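Local structure of transcription regulator AmtR (Mycobacterium smegmatis, 5E57) at residues D15-A18 with E19-T23; G79-A82 with P83-H86; A148-L151 with P152-L155. The protein probably binds DNA as a TetR-family transcription factor, regulating genes linked to nitrogen metabolism in this mycobacterium. All blocks are in the same frame, centred on the assembly; numbering follows the deposited sequence.

The three contacts come in series along the chain, each within one continuous run of residues. Interaction 1 lies in helix 9-23 of the predicted DNA-binding domain, while interactions 2 and 3 lie at the starts of helices 82-98 and 151-165 in the all-helical body that follows. The centre of interaction 1 is about 35 Å from that of interaction 2 and 28 Å from that of interaction 3, across the centre of the chain. The centres of interactions 2 and 3 are about 15 Å apart, and L85 CD2 packs against P152 CG at 4.3 Å. Interactions 1 and 3 also touch the second subunit, so both regions approach it.

Interaction 1 of 3, residues D15-A18 with E19-T23; sequences DAAA and ELFTT
F21 lays one face of its ring over A17, one helical turn earlier. The methyl CB of A17 sits 4.1 Å from the centroid of the F21 ring, 24° off the ring normal, a CH-pi contact over the face. F21 CG stands anti to the carbonyl carbon (chi1 -64°), which folds the ring back along the helix and also brings A17 O over the same ring, offset toward the rim. That oxygen accepts a short backbone bond from F21 N (2.7 Å). The ring then packs on I34, K52 and L59, and meets Y26 edge-to-face.

On another side of the helix, T22 turns OG1 back to A18 O at 2.5 Å, beside its own N, which reaches the same oxygen at 3.1 Å; the carbonyl is thus held by two donors. T23 does likewise with E19 O, its OG1 and N arriving from opposite faces of the carbonyl plane. L20 rests CD1 on A16 O (3.4 Å) and reaches I34. D15 OD1 accepts a hydrogen bond from W101 NE1. A16, A17, L20 and F21 pack on helix 31-38, and A17, A18 and F21 reach helix 52-61, as in the first helix of a TetR-type DNA-binding domain.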
loop_
_atom_site.group_PDB
_atom_site.type_symbol
_atom_site.label_atom_id
_atom_site.label_comp_id
_atom_site.label_asym_id
_atom_site.label_seq_id
_atom_site.Cartn_x
_atom_site.Cartn_y
_atom_site.Cartn_z
ATOM N N ASP A 15 -17.511 7.840 -13.685
ATOM C CA ASP A 15 -16.218 8.201 -14.225
ATOM C C ASP A 15 -15.781 9.591 -13.765
ATOM O O ASP A 15 -14.591 9.803 -13.459
ATOM C CB ASP A 15 -16.166 8.097 -15.771
ATOM C CG ASP A 15 -14.773 8.515 -16.336
ATOM O OD1 ASP A 15 -13.695 7.918 -16.002
ATOM O OD2 ASP A 15 -14.752 9.460 -17.129
ATOM N N ALA A 16 -16.724 10.554 -13.782
ATOM C CA ALA A 16 -16.444 11.890 -13.379
ATOM C C ALA A 16 -16.091 11.956 -11.873
ATOM O O ALA A 16 -15.151 12.647 -11.491
ATOM C CB ALA A 16 -17.629 12.798 -13.718
ATOM N N ALA A 17 -16.834 11.229 -11.042
ATOM C CA ALA A 17 -16.573 11.183 -9.598
ATOM C C ALA A 17 -15.232 10.484 -9.298
ATOM O O ALA A 17 -14.516 10.880 -8.342
ATOM C CB ALA A 17 -17.702 10.449 -8.881
ATOM N N ALA A 18 -14.912 9.429 -10.054
ATOM C CA ALA A 18 -13.624 8.694 -9.754
ATOM C C ALA A 18 -12.462 9.655 -9.985
ATOM O O ALA A 18 -11.480 9.697 -9.275
ATOM C CB ALA A 18 -13.492 7.445 -10.625
ATOM N N GLU A 19 -12.601 10.472 -10.995
ATOM C CA GLU A 19 -11.565 11.446 -11.273
ATOM C C GLU A 19 -11.389 12.449 -10.115
ATOM O O GLU A 19 -10.274 12.693 -9.648
ATOM C CB GLU A 19 -11.854 12.190 -12.576
ATOM C CG GLU A 19 -10.882 13.356 -12.756
ATOM C CD GLU A 19 -10.876 13.933 -14.167
ATOM O OE1 GLU A 19 -11.707 13.545 -14.982
ATOM O OE2 GLU A 19 -10.034 14.807 -14.420
ATOM N N LEU A 20 -12.485 13.063 -9.696
ATOM C CA LEU A 20 -12.440 14.122 -8.724
ATOM C C LEU A 20 -12.094 13.532 -7.403
ATOM O O LEU A 20 -11.342 14.143 -6.626
ATOM C CB LEU A 20 -13.784 14.854 -8.658
ATOM C CG LEU A 20 -14.156 15.567 -9.950
ATOM C CD1 LEU A 20 -15.641 15.696 -10.091
ATOM C CD2 LEU A 20 -13.456 16.929 -10.025
ATOM N N PHE A 21 -12.624 12.350 -7.094
ATOM C CA PHE A 21 -12.295 11.824 -5.767
ATOM C C PHE A 21 -10.834 11.476 -5.685
ATOM O O PHE A 21 -10.219 11.632 -4.620
ATOM C CB PHE A 21 -13.076 10.568 -5.403
ATOM C CG PHE A 21 -14.592 10.768 -5.296
ATOM C CD1 PHE A 21 -15.130 11.982 -5.112
ATOM C CD2 PHE A 21 -15.428 9.678 -5.296
ATOM C CE1 PHE A 21 -16.503 12.159 -5.003
ATOM C CE2 PHE A 21 -16.804 9.828 -5.203
ATOM C CZ PHE A 21 -17.349 11.085 -5.057
ATOM N N THR A 22 -10.256 10.944 -6.771
ATOM C CA THR A 22 -8.855 10.501 -6.685
ATOM C C THR A 22 -7.864 11.626 -6.932
ATOM O O THR A 22 -6.728 11.525 -6.525
ATOM C CB THR A 22 -8.534 9.417 -7.684
ATOM O OG1 THR A 22 -8.986 9.840 -8.975
ATOM C CG2 THR A 22 -9.237 8.133 -7.275
ATOM N N THR A 23 -8.276 12.681 -7.604
ATOM C CA THR A 23 -7.325 13.746 -7.892
ATOM C C THR A 23 -7.615 15.034 -7.157
ATOM O O THR A 23 -6.711 15.859 -7.039
ATOM C CB THR A 23 -7.201 14.021 -9.430
ATOM O OG1 THR A 23 -8.437 14.481 -9.949
ATOM C CG2 THR A 23 -6.815 12.775 -10.162
#

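Interaction 2 of 3, residues G79-A82 with P83-H86; sequences GPAA and PRLH
The R84 guanidinium meets P80 O at its edge, near its own plane, while G79 O and A81 CA approach it obliquely. NE of R84 gives P80 O a nearly straight bond of 3.2 Å (N-H...O 166°). Seen from the carbonyl, however, this donor stands above the plane. NH2 of R84 adds a weak bond to G79 O at 3.1 Å, bent to 128°, and comes within 4.0 Å of A81 CB. The side chain gets there by bending at chi3 (-72°), which brings the guanidinium back to the carbonyls of the residues before the helix. Its remaining nitrogen, NH1, bonds to L74 O near the C-terminal end of helix 65-75, so the arginine joins that helix to the start of the next.

The two proline rings meet through their rims, P80 CB lying 3.8 Å from P83 CD. The bonded neighbours A82 and P83 hold A82 CB and P83 CD 3.3 Å apart, a close fit set by the peptide link. A proline here costs no helical hydrogen bond, because the first turn has N-H groups without an acceptor in the helix.

Backbone bonds then take over. A81 O accepts from both L85 N (3.0 Å) and R84 N. A82 O takes H86 N. Farther round, L85 packs on Y131 and L185, and H86 ND1 bonds to T198 OG1. The arrangement is a helix N-terminus with proline in the first turn, its start tied to the preceding loop by an arginine side chain, at the head of helix 82-98 in the all-helical body of a TetR-family protein.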
loop_
_atom_site.group_PDB
_atom_site.type_symbol
_atom_site.label_atom_id
_atom_site.label_comp_id
_atom_site.label_asym_id
_atom_site.label_seq_id
_atom_site.Cartn_x
_atom_site.Cartn_y
_atom_site.Cartn_z
ATOM N N GLY A 79 -6.674 -29.496 -5.965
ATOM C CA GLY A 79 -5.432 -29.277 -6.708
ATOM C C GLY A 79 -4.562 -28.195 -6.104
ATOM O O GLY A 79 -4.957 -27.530 -5.181
ATOM N N PRO A 80 -3.340 -28.069 -6.612
ATOM C CA PRO A 80 -2.331 -27.279 -5.931
ATOM C C PRO A 80 -2.771 -25.805 -5.675
ATOM O O PRO A 80 -3.445 -25.165 -6.511
ATOM C CB PRO A 80 -1.113 -27.378 -6.864
ATOM C CG PRO A 80 -1.569 -28.052 -8.127
ATOM C CD PRO A 80 -2.814 -28.779 -7.802
ATOM N N ALA A 81 -2.460 -25.330 -4.494
ATOM C CA ALA A 81 -2.777 -23.964 -4.106
ATOM C C ALA A 81 -1.971 -22.907 -4.906
ATOM O O ALA A 81 -2.492 -21.848 -5.230
ATOM C CB ALA A 81 -2.531 -23.780 -2.601
ATOM N N ALA A 82 -0.694 -23.158 -5.183
ATOM C CA ALA A 82 0.169 -22.144 -5.827
ATOM C C ALA A 82 -0.374 -21.596 -7.150
ATOM O O ALA A 82 -0.435 -20.371 -7.315
ATOM C CB ALA A 82 1.611 -22.657 -5.983
ATOM N N PRO A 83 -0.811 -22.481 -8.077
ATOM C CA PRO A 83 -1.340 -21.937 -9.313
ATOM C C PRO A 83 -2.614 -21.168 -9.080
ATOM O O PRO A 83 -2.993 -20.339 -9.924
ATOM C CB PRO A 83 -1.633 -23.171 -10.174
ATOM C CG PRO A 83 -0.593 -24.175 -9.728
ATOM C CD PRO A 83 -0.414 -23.896 -8.230
ATOM N N ARG A 84 -3.286 -21.433 -7.960
ATOM C CA ARG A 84 -4.608 -20.823 -7.781
ATOM C C ARG A 84 -4.455 -19.373 -7.274
ATOM O O ARG A 84 -5.057 -18.422 -7.820
ATOM C CB ARG A 84 -5.486 -21.691 -6.879
ATOM C CG ARG A 84 -6.024 -22.918 -7.644
ATOM C CD ARG A 84 -7.062 -23.634 -6.805
ATOM N NE ARG A 84 -6.434 -24.308 -5.721
ATOM C CZ ARG A 84 -6.905 -24.450 -4.474
ATOM N NH1 ARG A 84 -8.001 -23.878 -4.052
ATOM N NH2 ARG A 84 -6.183 -25.147 -3.625
ATOM N N LEU A 85 -3.602 -19.246 -6.284
ATOM C CA LEU A 85 -3.203 -17.995 -5.760
ATOM C C LEU A 85 -2.547 -17.146 -6.839
ATOM O O LEU A 85 -2.970 -16.025 -7.071
ATOM C CB LEU A 85 -2.234 -18.206 -4.644
ATOM C CG LEU A 85 -1.653 -16.930 -4.033
ATOM C CD1 LEU A 85 -2.772 -16.087 -3.477
ATOM C CD2 LEU A 85 -0.687 -17.302 -2.909
ATOM N N HIS A 86 -1.599 -17.721 -7.548
ATOM C CA HIS A 86 -1.033 -17.035 -8.694
ATOM C C HIS A 86 -2.051 -16.437 -9.623
ATOM O O HIS A 86 -1.918 -15.276 -9.995
ATOM C CB HIS A 86 -0.043 -17.878 -9.471
ATOM C CG HIS A 86 0.859 -17.056 -10.345
ATOM N ND1 HIS A 86 0.621 -16.877 -11.690
ATOM C CD2 HIS A 86 1.941 -16.311 -10.055
ATOM C CE1 HIS A 86 1.542 -16.066 -12.195
ATOM N NE2 HIS A 86 2.367 -15.735 -11.230
#

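Interaction 3 of 3, residues A148-L151 with P152-L155; sequences ADDL and PFRL
D150 and R154 cross obliquely, one turn apart, with carboxylate and guanidinium planes 76° from each other. Their salt bridge rests on R154 NE, 2.9 Å from D150 OD2; the oxygen is met from above the carboxylate plane, and NH2 adds a weak bond at 3.4 Å. Bending at chi2 (-61°) swings the R154 chain back to the aspartate. D150 lies alongside F153, the two pointing the same way with planes 35° apart. F153 places CE2 over one face of the R154 guanidinium, 3.5 Å above its plane and offset toward the rim.

D150 OD1 pairs with R128, while R154 NH2 forms a salt bridge with D165 of the second subunit. D149 OD1 pairs with R132. A water donates to D149 O and accepts from F153 N, 2.8 Å from that nitrogen, giving a first-turn N-H its acceptor.

The backbone folds through a type I turn from A148 to L151, closed by L151 N to A148 O, and continues into helical bonds from R154 N to D150 O and from L155 N to L151 O (2.8 Å). The turn thus leads into helix 151-165, whose L155 packs on L155 of the second subunit in the helical dimer interface.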
loop_
_atom_site.group_PDB
_atom_site.type_symbol
_atom_site.label_atom_id
_atom_site.label_comp_id
_atom_site.label_asym_id
_atom_site.label_seq_id
_atom_site.Cartn_x
_atom_site.Cartn_y
_atom_site.Cartn_z
ATOM N N ALA A 148 3.893 -15.333 6.721
ATOM C CA ALA A 148 3.820 -14.502 5.549
ATOM C C ALA A 148 2.453 -14.485 4.889
ATOM O O ALA A 148 2.303 -13.927 3.808
ATOM C CB ALA A 148 4.857 -14.979 4.530
ATOM N N ASP A 149 1.453 -15.140 5.458
ATOM C CA ASP A 149 0.256 -15.398 4.706
ATOM C C ASP A 149 -0.575 -14.201 4.288
ATOM O O ASP A 149 -1.412 -14.361 3.446
ATOM C CB ASP A 149 -0.586 -16.510 5.354
ATOM C CG ASP A 149 -1.174 -16.150 6.689
ATOM O OD1 ASP A 149 -1.027 -15.007 7.190
ATOM O OD2 ASP A 149 -1.790 -17.075 7.234
ATOM N N ASP A 150 -0.372 -13.016 4.865
ATOM C CA ASP A 150 -1.058 -11.737 4.409
ATOM C C ASP A 150 -0.326 -11.010 3.290
ATOM O O ASP A 150 -0.925 -10.131 2.628
ATOM C CB ASP A 150 -1.229 -10.761 5.583
ATOM C CG ASP A 150 -2.371 -9.771 5.392
ATOM O OD1 ASP A 150 -3.530 -10.084 4.960
ATOM O OD2 ASP A 150 -2.162 -8.635 5.789
ATOM N N LEU A 151 0.930 -11.404 3.020
ATOM C CA LEU A 151 1.762 -10.633 2.158
ATOM C C LEU A 151 1.349 -10.684 0.685
ATOM O O LEU A 151 1.454 -9.673 0.011
ATOM C CB LEU A 151 3.230 -10.941 2.370
ATOM C CG LEU A 151 3.675 -10.695 3.831
ATOM C CD1 LEU A 151 5.139 -11.000 3.914
ATOM C CD2 LEU A 151 3.410 -9.281 4.321
ATOM N N PRO A 152 0.759 -11.776 0.207
ATOM C CA PRO A 152 0.353 -11.691 -1.213
ATOM C C PRO A 152 -0.753 -10.696 -1.444
ATOM O O PRO A 152 -0.752 -9.955 -2.477
ATOM C CB PRO A 152 -0.158 -13.097 -1.513
ATOM C CG PRO A 152 0.699 -13.937 -0.672
ATOM C CD PRO A 152 0.780 -13.179 0.644
ATOM N N PHE A 153 -1.656 -10.601 -0.462
ATOM C CA PHE A 153 -2.702 -9.537 -0.517
ATOM C C PHE A 153 -2.066 -8.168 -0.520
ATOM O O PHE A 153 -2.436 -7.313 -1.317
ATOM C CB PHE A 153 -3.680 -9.688 0.635
ATOM C CG PHE A 153 -4.714 -8.615 0.732
ATOM C CD1 PHE A 153 -5.739 -8.547 -0.143
ATOM C CD2 PHE A 153 -4.723 -7.735 1.833
ATOM C CE1 PHE A 153 -6.743 -7.577 0.003
ATOM C CE2 PHE A 153 -5.698 -6.777 1.972
ATOM C CZ PHE A 153 -6.712 -6.696 1.055
ATOM N N ARG A 154 -1.150 -7.952 0.359
ATOM C CA ARG A 154 -0.507 -6.638 0.463
ATOM C C ARG A 154 0.284 -6.290 -0.806
ATOM O O ARG A 154 0.232 -5.152 -1.246
ATOM C CB ARG A 154 0.383 -6.595 1.667
ATOM C CG ARG A 154 -0.313 -6.849 2.990
ATOM C CD ARG A 154 -1.365 -5.803 3.253
ATOM N NE ARG A 154 -2.232 -6.139 4.375
ATOM C CZ ARG A 154 -3.375 -5.513 4.667
ATOM N NH1 ARG A 154 -3.830 -4.537 3.934
ATOM N NH2 ARG A 154 -4.105 -5.908 5.685
ATOM N N LEU A 155 0.945 -7.267 -1.416
ATOM C CA LEU A 155 1.645 -7.084 -2.705
ATOM C C LEU A 155 0.726 -6.717 -3.818
ATOM O O LEU A 155 1.007 -5.799 -4.601
ATOM C CB LEU A 155 2.473 -8.308 -3.108
ATOM C CG LEU A 155 3.742 -8.395 -2.295
ATOM C CD1 LEU A 155 4.305 -9.799 -2.292
ATOM C CD2 LEU A 155 4.751 -7.415 -2.848
HETATM O O HOH W 1 -2.509 -12.720 1.155
#